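Local coordinates for protein putative acyl-CoA thioester hydrolase YbhC (Escherichia coli K-12, PDB 3GRH) that is a putative thioesterase of the outer membrane, a lipoprotein of the pectinesterase family that neither binds pectin nor has pectinesterase activity, at residues 274-279 with 294-299; 328-333 with 361-366; 214-219 with 298-303; 193-198 with 210-215. All blocks are in the same frame, centred on the assembly; numbering follows the deposited sequence.

Interaction 1: residues 274-279 with 294-299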
loop_
_atom_site.group_PDB
_atom_site.type_symbol
_atom_site.label_atom_id
_atom_site.label_comp_id
_atom_site.label_asym_id
_atom_site.label_seq_id
_atom_site.Cartn_x
_atom_site.Cartn_y
_atom_site.Cartn_z
ATOM N N TYR A 274 -7.703 -2.036 7.084
ATOM C CA TYR A 274 -8.122 -0.665 7.307
ATOM C C TYR A 274 -6.919 0.177 7.104
ATOM O O TYR A 274 -5.929 -0.063 7.746
ATOM C CB TYR A 274 -8.664 -0.499 8.687
ATOM C CG TYR A 274 -8.976 0.917 9.076
ATOM C CD1 TYR A 274 -10.123 1.513 8.681
ATOM C CD2 TYR A 274 -8.101 1.647 9.806
ATOM C CE1 TYR A 274 -10.399 2.818 8.994
ATOM C CE2 TYR A 274 -8.412 2.939 10.171
ATOM C CZ TYR A 274 -9.519 3.509 9.722
ATOM O OH TYR A 274 -9.879 4.829 10.063
ATOM N N ILE A 275 -7.000 1.196 6.239
ATOM C CA ILE A 275 -5.846 2.059 5.932
ATOM C C ILE A 275 -6.288 3.506 6.063
ATOM O O ILE A 275 -7.337 3.872 5.557
ATOM C CB ILE A 275 -5.348 1.783 4.507
ATOM C CG1 ILE A 275 -5.026 0.326 4.375
ATOM C CG2 ILE A 275 -4.100 2.680 4.234
ATOM C CD1 ILE A 275 -4.467 -0.056 2.962
ATOM N N GLU A 276 -5.564 4.261 6.872
ATOM C CA GLU A 276 -5.958 5.655 7.221
ATOM C C GLU A 276 -4.810 6.579 6.844
ATOM O O GLU A 276 -3.644 6.248 7.007
ATOM C CB GLU A 276 -6.164 5.713 8.726
ATOM C CG GLU A 276 -6.608 7.018 9.296
ATOM C CD GLU A 276 -6.974 6.881 10.751
ATOM O OE1 GLU A 276 -7.995 6.191 11.089
ATOM O OE2 GLU A 276 -6.269 7.522 11.590
ATOM N N GLY A 277 -5.150 7.739 6.324
ATOM C CA GLY A 277 -4.182 8.777 6.083
ATOM C C GLY A 277 -4.842 10.000 5.520
ATOM O O GLY A 277 -6.049 10.172 5.624
ATOM N N ASP A 278 -4.018 10.864 4.936
ATOM C CA ASP A 278 -4.554 12.028 4.232
ATOM C C ASP A 278 -4.055 12.191 2.797
ATOM O O ASP A 278 -4.816 12.035 1.850
ATOM C CB ASP A 278 -4.419 13.332 5.067
ATOM C CG ASP A 278 -3.053 13.552 5.695
ATOM O OD1 ASP A 278 -1.986 13.290 5.083
ATOM O OD2 ASP A 278 -3.055 14.140 6.819
ATOM N N VAL A 279 -2.783 12.481 2.635
ATOM C CA VAL A 279 -2.159 12.760 1.333
ATOM C C VAL A 279 -1.390 11.537 0.863
ATOM O O VAL A 279 -0.478 11.048 1.486
ATOM C CB VAL A 279 -1.217 13.935 1.481
ATOM C CG1 VAL A 279 -0.371 14.171 0.212
ATOM C CG2 VAL A 279 -2.034 15.178 1.827
ATOM N N GLU A 294 -11.100 -0.996 3.940
ATOM C CA GLU A 294 -11.632 0.336 4.194
ATOM C C GLU A 294 -10.534 1.344 4.158
ATOM O O GLU A 294 -9.458 1.184 4.760
ATOM C CB GLU A 294 -12.289 0.392 5.573
ATOM C CG GLU A 294 -12.854 1.767 5.892
ATOM C CD GLU A 294 -13.636 1.893 7.198
ATOM O OE1 GLU A 294 -13.923 0.904 7.925
ATOM O OE2 GLU A 294 -13.960 3.052 7.523
ATOM N N PHE A 295 -10.751 2.392 3.387
ATOM C CA PHE A 295 -9.840 3.507 3.296
ATOM C C PHE A 295 -10.490 4.726 3.944
ATOM O O PHE A 295 -11.625 5.075 3.616
ATOM C CB PHE A 295 -9.538 3.801 1.843
ATOM C CG PHE A 295 -8.919 2.678 1.095
ATOM C CD1 PHE A 295 -7.605 2.592 0.983
ATOM C CD2 PHE A 295 -9.698 1.770 0.445
ATOM C CE1 PHE A 295 -7.057 1.543 0.225
ATOM C CE2 PHE A 295 -9.157 0.697 -0.214
ATOM C CZ PHE A 295 -7.791 0.609 -0.302
ATOM N N ARG A 296 -9.805 5.318 4.917
ATOM C CA ARG A 296 -10.346 6.488 5.655
ATOM C C ARG A 296 -9.407 7.648 5.494
ATOM O O ARG A 296 -8.187 7.561 5.799
ATOM C CB ARG A 296 -10.520 6.184 7.135
ATOM C CG ARG A 296 -10.917 7.385 7.995
ATOM C CD ARG A 296 -12.419 7.517 8.080
ATOM N NE ARG A 296 -13.014 6.288 8.641
ATOM C CZ ARG A 296 -14.299 6.102 8.936
ATOM N NH1 ARG A 296 -15.215 7.071 8.780
ATOM N NH2 ARG A 296 -14.671 4.925 9.413
ATOM N N VAL A 297 -9.977 8.750 4.995
ATOM C CA VAL A 297 -9.269 10.019 4.959
ATOM C C VAL A 297 -9.529 10.797 6.214
ATOM O O VAL A 297 -10.716 11.009 6.541
ATOM C CB VAL A 297 -9.705 10.857 3.743
ATOM C CG1 VAL A 297 -9.081 12.296 3.856
ATOM C CG2 VAL A 297 -9.264 10.210 2.502
ATOM N N VAL A 298 -8.468 11.250 6.888
ATOM C CA VAL A 298 -8.583 12.047 8.124
ATOM C C VAL A 298 -8.229 13.477 7.808
ATOM O O VAL A 298 -7.445 13.728 6.891
ATOM C CB VAL A 298 -7.760 11.492 9.280
ATOM C CG1 VAL A 298 -8.257 10.093 9.642
ATOM C CG2 VAL A 298 -6.266 11.413 8.925
ATOM N N ASN A 299 -8.804 14.427 8.539
ATOM C CA ASN A 299 -8.490 15.829 8.277
ATOM C C ASN A 299 -7.939 16.555 9.516
ATOM O O ASN A 299 -7.999 17.786 9.593
ATOM C CB ASN A 299 -9.695 16.582 7.705
ATOM C CG ASN A 299 -10.779 16.763 8.699
ATOM O OD1 ASN A 299 -10.835 16.070 9.727
ATOM N ND2 ASN A 299 -11.717 17.661 8.386
HETATM O O HOH W 1 -5.142 15.064 8.003
#
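I275 and R296 begin a run of backbone bonds that joins strands 274-277 and 294-297 in parallel, their axes 16° apart. I275 N donates to E294 O, and I275 O accepts from R296 N, both at 2.9 Å. G277 repeats the pattern one step on, giving its N-H to R296 O and taking V298 N on its carbonyl oxygen. The CA-H groups of Y274, F295, E276 and V297 lean on the same acceptor oxygens.

Polar side chains share one face of the sheet with the Y274 ring. The carboxylate of E294 comes to the edge of that ring, its plane turned 89° from it, with E294 CD 3.8 Å from Y274 CE1. A chi1 of 173° swings the Y274 ring away from its own N and lays it beside R296. There Y274 OH rests 3.3 Å from R296 CB. The same hydroxyl donates to E276 OE1 at 2.5 Å, on the lone pair away from the other carboxylate oxygen. E276 OE2 pairs with R245. R296 bends at chi2 and chi3 and returns along its own strand, where R296 NH2 meets E294 OE2 in a salt bridge of 2.8 Å.

Apolar contacts are fewer. V298 CG1 packs on E276 CG at 3.5 Å. On the other face I275 CD1 reaches F295 CE1. Past the strands a water bridges D278 OD2 and V298 O.

These are successive rungs of the right-handed parallel beta-helix of the pectinesterase family. Strand 240-243 continues the sheet beyond 274-277, and strand 327-330 beyond 294-297. F295 points inward, stacked on F328 and edge-to-face with F309 and F290.

Interaction 2: residues 328-333 with 361-366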
loop_
_atom_site.group_PDB
_atom_site.type_symbol
_atom_site.label_atom_id
_atom_site.label_comp_id
_atom_site.label_asym_id
_atom_site.label_seq_id
_atom_site.Cartn_x
_atom_site.Cartn_y
_atom_site.Cartn_z
ATOM N N PHE A 328 -14.734 3.570 1.026
ATOM C CA PHE A 328 -13.964 4.796 1.067
ATOM C C PHE A 328 -14.742 5.871 1.846
ATOM O O PHE A 328 -15.882 6.140 1.547
ATOM C CB PHE A 328 -13.732 5.331 -0.356
ATOM C CG PHE A 328 -12.884 4.434 -1.205
ATOM C CD1 PHE A 328 -11.539 4.593 -1.283
ATOM C CD2 PHE A 328 -13.420 3.362 -1.842
ATOM C CE1 PHE A 328 -10.721 3.733 -2.006
ATOM C CE2 PHE A 328 -12.588 2.527 -2.570
ATOM C CZ PHE A 328 -11.284 2.695 -2.678
ATOM N N ASN A 329 -14.156 6.394 2.892
ATOM C CA ASN A 329 -14.804 7.376 3.772
ATOM C C ASN A 329 -13.919 8.577 3.991
ATOM O O ASN A 329 -12.755 8.438 4.282
ATOM C CB ASN A 329 -15.115 6.685 5.083
ATOM C CG ASN A 329 -16.192 5.606 4.956
ATOM O OD1 ASN A 329 -17.261 5.901 4.421
ATOM N ND2 ASN A 329 -15.938 4.383 5.450
ATOM N N ALA A 330 -14.474 9.769 3.879
ATOM C CA ALA A 330 -13.695 11.005 4.172
ATOM C C ALA A 330 -14.488 11.982 5.023
ATOM O O ALA A 330 -15.673 12.057 4.858
ATOM C CB ALA A 330 -13.302 11.662 2.905
ATOM N N PHE A 331 -13.801 12.682 5.921
ATOM C CA PHE A 331 -14.459 13.663 6.844
ATOM C C PHE A 331 -15.008 14.931 6.153
ATOM O O PHE A 331 -16.189 14.982 5.833
ATOM C CB PHE A 331 -13.518 14.051 8.007
ATOM C CG PHE A 331 -13.232 12.918 8.944
ATOM C CD1 PHE A 331 -12.150 12.102 8.725
ATOM C CD2 PHE A 331 -14.085 12.623 9.998
ATOM C CE1 PHE A 331 -11.882 11.028 9.561
ATOM C CE2 PHE A 331 -13.828 11.535 10.835
ATOM C CZ PHE A 331 -12.726 10.750 10.621
ATOM N N GLY A 332 -14.154 15.934 5.966
ATOM C CA GLY A 332 -14.487 17.237 5.383
ATOM C C GLY A 332 -15.575 17.395 4.323
ATOM O O GLY A 332 -16.326 16.462 4.011
ATOM N N ASP A 333 -15.662 18.601 3.771
ATOM C CA ASP A 333 -16.753 18.950 2.867
ATOM C C ASP A 333 -16.281 18.916 1.409
ATOM O O ASP A 333 -15.997 19.941 0.805
ATOM C CB ASP A 333 -17.309 20.335 3.220
ATOM C CG ASP A 333 -18.012 20.383 4.591
ATOM O OD1 ASP A 333 -19.053 19.700 4.792
ATOM O OD2 ASP A 333 -17.555 21.170 5.464
ATOM N N GLU A 361 -19.568 9.696 1.904
ATOM C CA GLU A 361 -19.518 11.105 1.898
ATOM C C GLU A 361 -18.074 11.554 2.037
ATOM O O GLU A 361 -17.150 10.791 2.435
ATOM C CB GLU A 361 -20.414 11.707 2.999
ATOM C CG GLU A 361 -20.924 13.141 2.674
ATOM C CD GLU A 361 -21.858 13.253 1.442
ATOM O OE1 GLU A 361 -21.771 12.407 0.520
ATOM O OE2 GLU A 361 -22.706 14.204 1.410
ATOM N N GLY A 362 -17.888 12.784 1.605
ATOM C CA GLY A 362 -16.701 13.538 1.846
ATOM C C GLY A 362 -15.808 13.729 0.668
ATOM O O GLY A 362 -14.800 14.382 0.808
ATOM N N PHE A 363 -16.089 13.080 -0.438
ATOM C CA PHE A 363 -15.228 13.198 -1.619
ATOM C C PHE A 363 -15.663 14.273 -2.595
ATOM O O PHE A 363 -16.840 14.635 -2.648
ATOM C CB PHE A 363 -15.077 11.859 -2.329
ATOM C CG PHE A 363 -14.324 10.865 -1.526
ATOM C CD1 PHE A 363 -12.960 10.791 -1.632
ATOM C CD2 PHE A 363 -14.964 10.039 -0.653
ATOM C CE1 PHE A 363 -12.264 9.893 -0.818
ATOM C CE2 PHE A 363 -14.284 9.163 0.134
ATOM C CZ PHE A 363 -12.939 9.091 0.048
ATOM N N ASN A 364 -14.713 14.749 -3.402
ATOM C CA ASN A 364 -14.974 15.694 -4.479
ATOM C C ASN A 364 -15.535 14.929 -5.657
ATOM O O ASN A 364 -14.800 14.233 -6.324
ATOM C CB ASN A 364 -13.669 16.390 -4.868
ATOM C CG ASN A 364 -13.863 17.511 -5.901
ATOM O OD1 ASN A 364 -14.785 17.497 -6.712
ATOM N ND2 ASN A 364 -12.956 18.484 -5.869
ATOM N N THR A 365 -16.843 14.987 -5.859
ATOM C CA THR A 365 -17.435 14.110 -6.856
ATOM C C THR A 365 -17.279 14.629 -8.257
ATOM O O THR A 365 -17.319 13.818 -9.188
ATOM C CB THR A 365 -18.912 13.831 -6.583
ATOM O OG1 THR A 365 -19.621 15.073 -6.594
ATOM C CG2 THR A 365 -19.081 13.131 -5.242
ATOM N N ALA A 366 -17.119 15.952 -8.405
ATOM C CA ALA A 366 -16.874 16.609 -9.696
ATOM C C ALA A 366 -15.452 16.433 -10.233
ATOM O O ALA A 366 -15.258 16.316 -11.459
ATOM C CB ALA A 366 -17.199 18.072 -9.602
#
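A330 sets its methyl over one face of the F363 ring. A330 CB lies 4.0 Å from the ring centroid, 20° off the normal, a CH-pi contact displaced toward the rim. The edge of the same ring faces the strand backbone. There F363 CE2 comes within 3.7 Å of F328 O, and N329 N lies in the ring plane. F363 CB points away from strand 328-330. With CG anti to the carbonyl carbon (chi1 -67°), the ring swings back to reach it. F363 CZ then touches F328 CB at 3.9 Å. The F328 ring itself leads away.

This is the C-terminal part of the parallel beta-helix. Strand 327-330 is one rung, and 361-366 is the loop that leaves the next, after strand 358-359. The inward side chains of the rungs pile up along the helix axis, and F363 joins them between F328, V308 and L338.

The backbone supplies the polar part. A330 N donates to E361 O at 3.2 Å. G362 follows with positive phi (107°), and G362 CA gives a CH...O contact of 3.5 Å to A330 O. G362 CA also lies against G332 O, and the two backbones come close here. N329 points away from the loop. Its OD1 accepts from N360 ND2, and its ND2 donates to E294 OE2.

Interaction 3: residues 214-219 with 298-303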
loop_
_atom_site.group_PDB
_atom_site.type_symbol
_atom_site.label_atom_id
_atom_site.label_comp_id
_atom_site.label_asym_id
_atom_site.label_seq_id
_atom_site.Cartn_x
_atom_site.Cartn_y
_atom_site.Cartn_z
ATOM N N LEU A 214 4.083 9.790 13.724
ATOM C CA LEU A 214 4.278 11.251 13.523
ATOM C C LEU A 214 2.939 12.013 13.603
ATOM O O LEU A 214 2.810 13.040 14.315
ATOM C CB LEU A 214 4.960 11.505 12.196
ATOM C CG LEU A 214 5.514 12.873 11.897
ATOM C CD1 LEU A 214 6.816 13.103 12.724
ATOM C CD2 LEU A 214 5.779 13.047 10.400
ATOM N N GLY A 215 1.914 11.450 13.001
ATOM C CA GLY A 215 0.580 11.906 13.212
ATOM C C GLY A 215 0.388 13.377 13.085
ATOM O O GLY A 215 0.781 13.974 12.079
ATOM N N ASP A 216 -0.270 13.965 14.090
ATOM C CA ASP A 216 -0.591 15.392 14.029
ATOM C C ASP A 216 0.447 16.273 14.755
ATOM O O ASP A 216 0.187 17.459 15.145
ATOM C CB ASP A 216 -2.011 15.602 14.539
ATOM C CG ASP A 216 -3.063 14.686 13.852
ATOM O OD1 ASP A 216 -3.096 14.534 12.586
ATOM O OD2 ASP A 216 -3.893 14.108 14.604
ATOM N N SER A 217 1.666 15.763 14.894
ATOM C CA SER A 217 2.743 16.496 15.512
ATOM C C SER A 217 3.391 17.479 14.557
ATOM O O SER A 217 4.224 18.308 14.948
ATOM C CB SER A 217 3.808 15.568 16.121
ATOM O OG SER A 217 4.580 14.944 15.127
ATOM N N VAL A 218 3.021 17.377 13.282
ATOM C CA VAL A 218 3.547 18.206 12.248
ATOM C C VAL A 218 2.411 18.924 11.539
ATOM O O VAL A 218 1.220 18.585 11.706
ATOM C CB VAL A 218 4.381 17.357 11.249
ATOM C CG1 VAL A 218 5.522 16.718 12.003
ATOM C CG2 VAL A 218 3.509 16.261 10.569
ATOM N N ASP A 219 2.778 19.953 10.797
ATOM C CA ASP A 219 1.832 20.749 10.034
ATOM C C ASP A 219 1.341 20.175 8.721
ATOM O O ASP A 219 1.535 18.974 8.430
ATOM C CB ASP A 219 2.368 22.176 9.788
ATOM C CG ASP A 219 3.563 22.248 8.846
ATOM O OD1 ASP A 219 3.856 21.384 8.019
ATOM O OD2 ASP A 219 4.296 23.271 8.937
ATOM N N VAL A 298 -8.468 11.250 6.888
ATOM C CA VAL A 298 -8.583 12.047 8.124
ATOM C C VAL A 298 -8.229 13.477 7.808
ATOM O O VAL A 298 -7.445 13.728 6.891
ATOM C CB VAL A 298 -7.760 11.492 9.280
ATOM C CG1 VAL A 298 -8.257 10.093 9.642
ATOM C CG2 VAL A 298 -6.266 11.413 8.925
ATOM N N ASN A 299 -8.804 14.427 8.539
ATOM C CA ASN A 299 -8.490 15.829 8.277
ATOM C C ASN A 299 -7.939 16.555 9.516
ATOM O O ASN A 299 -7.999 17.786 9.593
ATOM C CB ASN A 299 -9.695 16.582 7.705
ATOM C CG ASN A 299 -10.779 16.763 8.699
ATOM O OD1 ASN A 299 -10.835 16.070 9.727
ATOM N ND2 ASN A 299 -11.717 17.661 8.386
ATOM N N SER A 300 -7.290 15.799 10.403
ATOM C CA SER A 300 -6.717 16.353 11.630
ATOM C C SER A 300 -5.373 17.067 11.391
ATOM O O SER A 300 -4.972 17.994 12.170
ATOM C CB SER A 300 -6.558 15.265 12.681
ATOM O OG SER A 300 -6.120 14.070 12.098
ATOM N N ARG A 301 -4.655 16.668 10.353
ATOM C CA ARG A 301 -3.365 17.287 10.075
ATOM C C ARG A 301 -3.515 18.342 8.978
ATOM O O ARG A 301 -2.934 19.432 9.045
ATOM C CB ARG A 301 -2.312 16.245 9.657
ATOM C CG ARG A 301 -0.948 16.805 9.459
ATOM C CD ARG A 301 -0.074 15.784 8.836
ATOM N NE ARG A 301 -0.455 15.439 7.455
ATOM C CZ ARG A 301 0.144 15.907 6.370
ATOM N NH1 ARG A 301 1.124 16.812 6.486
ATOM N NH2 ARG A 301 -0.224 15.501 5.166
ATOM N N THR A 302 -4.301 18.009 7.961
ATOM C CA THR A 302 -4.552 18.919 6.837
ATOM C C THR A 302 -6.009 18.899 6.478
ATOM O O THR A 302 -6.671 17.845 6.505
ATOM C CB THR A 302 -3.643 18.663 5.603
ATOM O OG1 THR A 302 -4.002 19.563 4.532
ATOM C CG2 THR A 302 -3.732 17.280 5.101
ATOM N N GLN A 303 -6.533 20.094 6.222
ATOM C CA GLN A 303 -7.890 20.212 5.784
ATOM C C GLN A 303 -7.974 20.638 4.326
ATOM O O GLN A 303 -9.078 20.836 3.778
ATOM C CB GLN A 303 -8.615 21.224 6.678
ATOM C CG GLN A 303 -8.815 20.709 8.055
ATOM C CD GLN A 303 -10.159 21.118 8.623
ATOM O OE1 GLN A 303 -10.629 22.236 8.404
ATOM N NE2 GLN A 303 -10.794 20.197 9.352
HETATM O O HOH W 2 -1.248 19.991 11.187
#
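R301 reaches from its own loop against the 214-219 loop and touches four of its residues. At the start, R301 CB lies 3.5 Å from D216 OD1. CG stands anti to the backbone N (chi1 -176°), which sends the chain along the facing loop and in toward D278. R301 CG then sits 3.6 Å from V218 O. R301 CD packs against V218 CG2 at 4.0 Å, with G215 O nearby. D219 O already lies beside both carbons, before NH1 bonds it. A bend at chi3 (67°) turns the guanidinium group. At the tip R301 NH1 donates to D219 O at 2.9 Å in a bent bond. The acceptor lies near the edge of the guanidinium, 25° out of its plane, and the N-H comes in the carbonyl plane.

NH1 also bonds G221 O, and NH2 forms a salt bridge with D278 OD1. The buried guanidinium is held at least by two backbone carbonyls and one carboxylate, which limits its rotation.

Beside this chain, S300 OG lies 3.1 Å from D216 OD1. The main partner of D216 is R245, whose NE makes a salt bridge with OD1. A water joins V218 O and R301 O, 2.9 and 2.8 Å away, tying the two loops.

The two loops leave different turns of the parallel beta-helix, after strands 208-212 and 294-297. In pectinesterases such loops border the catalytic cleft. The side chains of R301 and D280, the predicted nucleophile, are about 8 Å apart. That of R340, assigned to substrate binding by similarity, is about as far.

Interaction 4: residues 193-198 with 210-215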
loop_
_atom_site.group_PDB
_atom_site.type_symbol
_atom_site.label_atom_id
_atom_site.label_comp_id
_atom_site.label_asym_id
_atom_site.label_seq_id
_atom_site.Cartn_x
_atom_site.Cartn_y
_atom_site.Cartn_z
ATOM N N SER A 193 11.571 6.504 5.480
ATOM C CA SER A 193 10.723 6.904 6.616
ATOM C C SER A 193 9.825 5.787 7.118
ATOM O O SER A 193 9.044 6.005 7.985
ATOM C CB SER A 193 9.809 8.104 6.225
ATOM O OG SER A 193 8.831 7.676 5.261
ATOM N N ALA A 194 9.936 4.585 6.572
ATOM C CA ALA A 194 9.035 3.504 6.968
ATOM C C ALA A 194 9.284 2.938 8.325
ATOM O O ALA A 194 10.446 2.611 8.624
ATOM C CB ALA A 194 9.010 2.336 5.872
ATOM N N VAL A 195 8.224 2.669 9.077
ATOM C CA VAL A 195 8.342 1.966 10.375
ATOM C C VAL A 195 8.593 0.490 10.113
ATOM O O VAL A 195 9.420 -0.132 10.742
ATOM C CB VAL A 195 7.065 2.177 11.241
ATOM C CG1 VAL A 195 7.161 1.333 12.523
ATOM C CG2 VAL A 195 6.864 3.684 11.525
ATOM N N PHE A 196 7.791 -0.098 9.230
ATOM C CA PHE A 196 7.857 -1.505 8.877
ATOM C C PHE A 196 8.231 -1.526 7.416
ATOM O O PHE A 196 7.500 -1.019 6.583
ATOM C CB PHE A 196 6.484 -2.175 9.108
ATOM C CG PHE A 196 6.502 -3.617 9.129
ATOM C CD1 PHE A 196 6.290 -4.333 10.318
ATOM C CD2 PHE A 196 6.777 -4.320 8.027
ATOM C CE1 PHE A 196 6.310 -5.678 10.325
ATOM C CE2 PHE A 196 6.858 -5.754 8.057
ATOM C CZ PHE A 196 6.610 -6.384 9.234
ATOM N N TRP A 197 9.384 -2.112 7.110
ATOM C CA TRP A 197 9.874 -2.205 5.722
ATOM C C TRP A 197 10.286 -3.608 5.455
ATOM O O TRP A 197 11.109 -4.172 6.123
ATOM C CB TRP A 197 11.064 -1.309 5.565
ATOM C CG TRP A 197 11.792 -1.335 4.277
ATOM C CD1 TRP A 197 11.370 -1.860 3.097
ATOM C CD2 TRP A 197 13.084 -0.749 4.002
ATOM N NE1 TRP A 197 12.333 -1.687 2.141
ATOM C CE2 TRP A 197 13.406 -1.061 2.688
ATOM C CE3 TRP A 197 14.052 -0.133 4.799
ATOM C CZ2 TRP A 197 14.600 -0.681 2.105
ATOM C CZ3 TRP A 197 15.189 0.299 4.206
ATOM C CH2 TRP A 197 15.478 0.010 2.902
ATOM N N SER A 198 9.602 -4.189 4.493
ATOM C CA SER A 198 9.904 -5.561 4.053
ATOM C C SER A 198 10.359 -5.642 2.635
ATOM O O SER A 198 9.780 -5.003 1.793
ATOM C CB SER A 198 8.683 -6.397 4.199
ATOM O OG SER A 198 8.885 -7.741 3.758
ATOM N N ILE A 210 0.066 -1.322 12.302
ATOM C CA ILE A 210 1.379 -0.679 12.001
ATOM C C ILE A 210 1.115 0.812 11.800
ATOM O O ILE A 210 0.234 1.173 11.062
ATOM C CB ILE A 210 2.037 -1.217 10.786
ATOM C CG1 ILE A 210 2.415 -2.700 10.963
ATOM C CG2 ILE A 210 3.282 -0.374 10.499
ATOM C CD1 ILE A 210 2.639 -3.479 9.656
ATOM N N GLU A 211 1.818 1.661 12.559
ATOM C CA GLU A 211 1.498 3.107 12.593
ATOM C C GLU A 211 2.830 3.865 12.517
ATOM O O GLU A 211 3.759 3.573 13.246
ATOM C CB GLU A 211 0.723 3.456 13.864
ATOM C CG GLU A 211 0.318 4.892 13.980
ATOM C CD GLU A 211 -0.706 5.190 15.045
ATOM O OE1 GLU A 211 -1.755 4.493 15.047
ATOM O OE2 GLU A 211 -0.492 6.154 15.815
ATOM N N ASN A 212 2.875 4.855 11.648
ATOM C CA ASN A 212 3.872 5.930 11.768
ATOM C C ASN A 212 3.242 7.017 12.623
ATOM O O ASN A 212 2.270 7.624 12.218
ATOM C CB ASN A 212 4.390 6.413 10.427
ATOM C CG ASN A 212 5.592 7.255 10.554
ATOM O OD1 ASN A 212 5.603 8.125 11.428
ATOM N ND2 ASN A 212 6.575 7.120 9.642
ATOM N N THR A 213 3.770 7.103 13.821
ATOM C CA THR A 213 3.116 7.841 14.906
ATOM C C THR A 213 3.465 9.339 14.798
ATOM O O THR A 213 3.076 10.140 15.691
ATOM C CB THR A 213 3.517 7.263 16.244
ATOM O OG1 THR A 213 4.948 7.228 16.373
ATOM C CG2 THR A 213 3.073 5.815 16.397
ATOM N N LEU A 214 4.083 9.790 13.724
ATOM C CA LEU A 214 4.278 11.251 13.523
ATOM C C LEU A 214 2.939 12.013 13.603
ATOM O O LEU A 214 2.810 13.040 14.315
ATOM C CB LEU A 214 4.960 11.505 12.196
ATOM C CG LEU A 214 5.514 12.873 11.897
ATOM C CD1 LEU A 214 6.816 13.103 12.724
ATOM C CD2 LEU A 214 5.779 13.047 10.400
ATOM N N GLY A 215 1.914 11.450 13.001
ATOM C CA GLY A 215 0.580 11.906 13.212
ATOM C C GLY A 215 0.388 13.377 13.085
ATOM O O GLY A 215 0.781 13.974 12.079
#
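V195, just before strand 196-198, and F196 on it pack against N212 and I210 of strand 208-212, across the inside of the beta-helix. V195 CG2 does most of the touching at one end. It lies 3.6 Å from E211 O and 3.8 Å from N212 CB, so one methyl covers both a carbonyl and the foot of the asparagine. At the other end F196 CD1 meets I210 CD1 at 3.8 Å. These two side chains cross at about a right angle, and I210 CG2 sits against F196 CB. With chi1 at -165°, the F196 ring turns away from its own N and onto the isoleucine tip.

S193 marks the polar edge. S193 O is 3.2 Å from N212 ND2. N212 ND2 also donates to V226 O and L148 O. N212 OD1 accepts from L214 N at 3.2 Å, nearly straight at 165°, in an Asx turn. The amide therefore has bonds at both ends, and its flip is fixed. S193 OG in turn bonds V190 O and V226 N.

Further out, backbone bonds place V195 and F196 within the rungs. V195 pairs with V121 and V226, and F196 with A227 and R229. L228, V121 and V123 also pack on the F196 side chain.

The contact is thus mostly apolar around F196 and I210, and polar around N212. The buried N212 amide satisfies V226 O, L148 O and L214 N, while V195, F196 and I210 fill the interior.

Overall arrangement
Interactions 1 and 4 are buried, interaction 2 is partly buried, and interaction 3 lies at the surface. Interaction 1 is sheet pairing between neighbouring rungs, ruled by backbone bonds. Interaction 2 continues from it: strands 294-297 and 327-330 are neighbours, bonded through the backbone of N329. Interaction 4 joins two sides of the beta-helix through its interior, about 26 Å from interaction 2 between centres, with apolar contacts and a buried amide. Interaction 3 is loop chemistry, with charges, carbonyls and water. It shares 298-299 with interaction 1 and 214-215 with interaction 4. The D278–R301 salt bridge also links interactions 1 and 3 near the predicted active site.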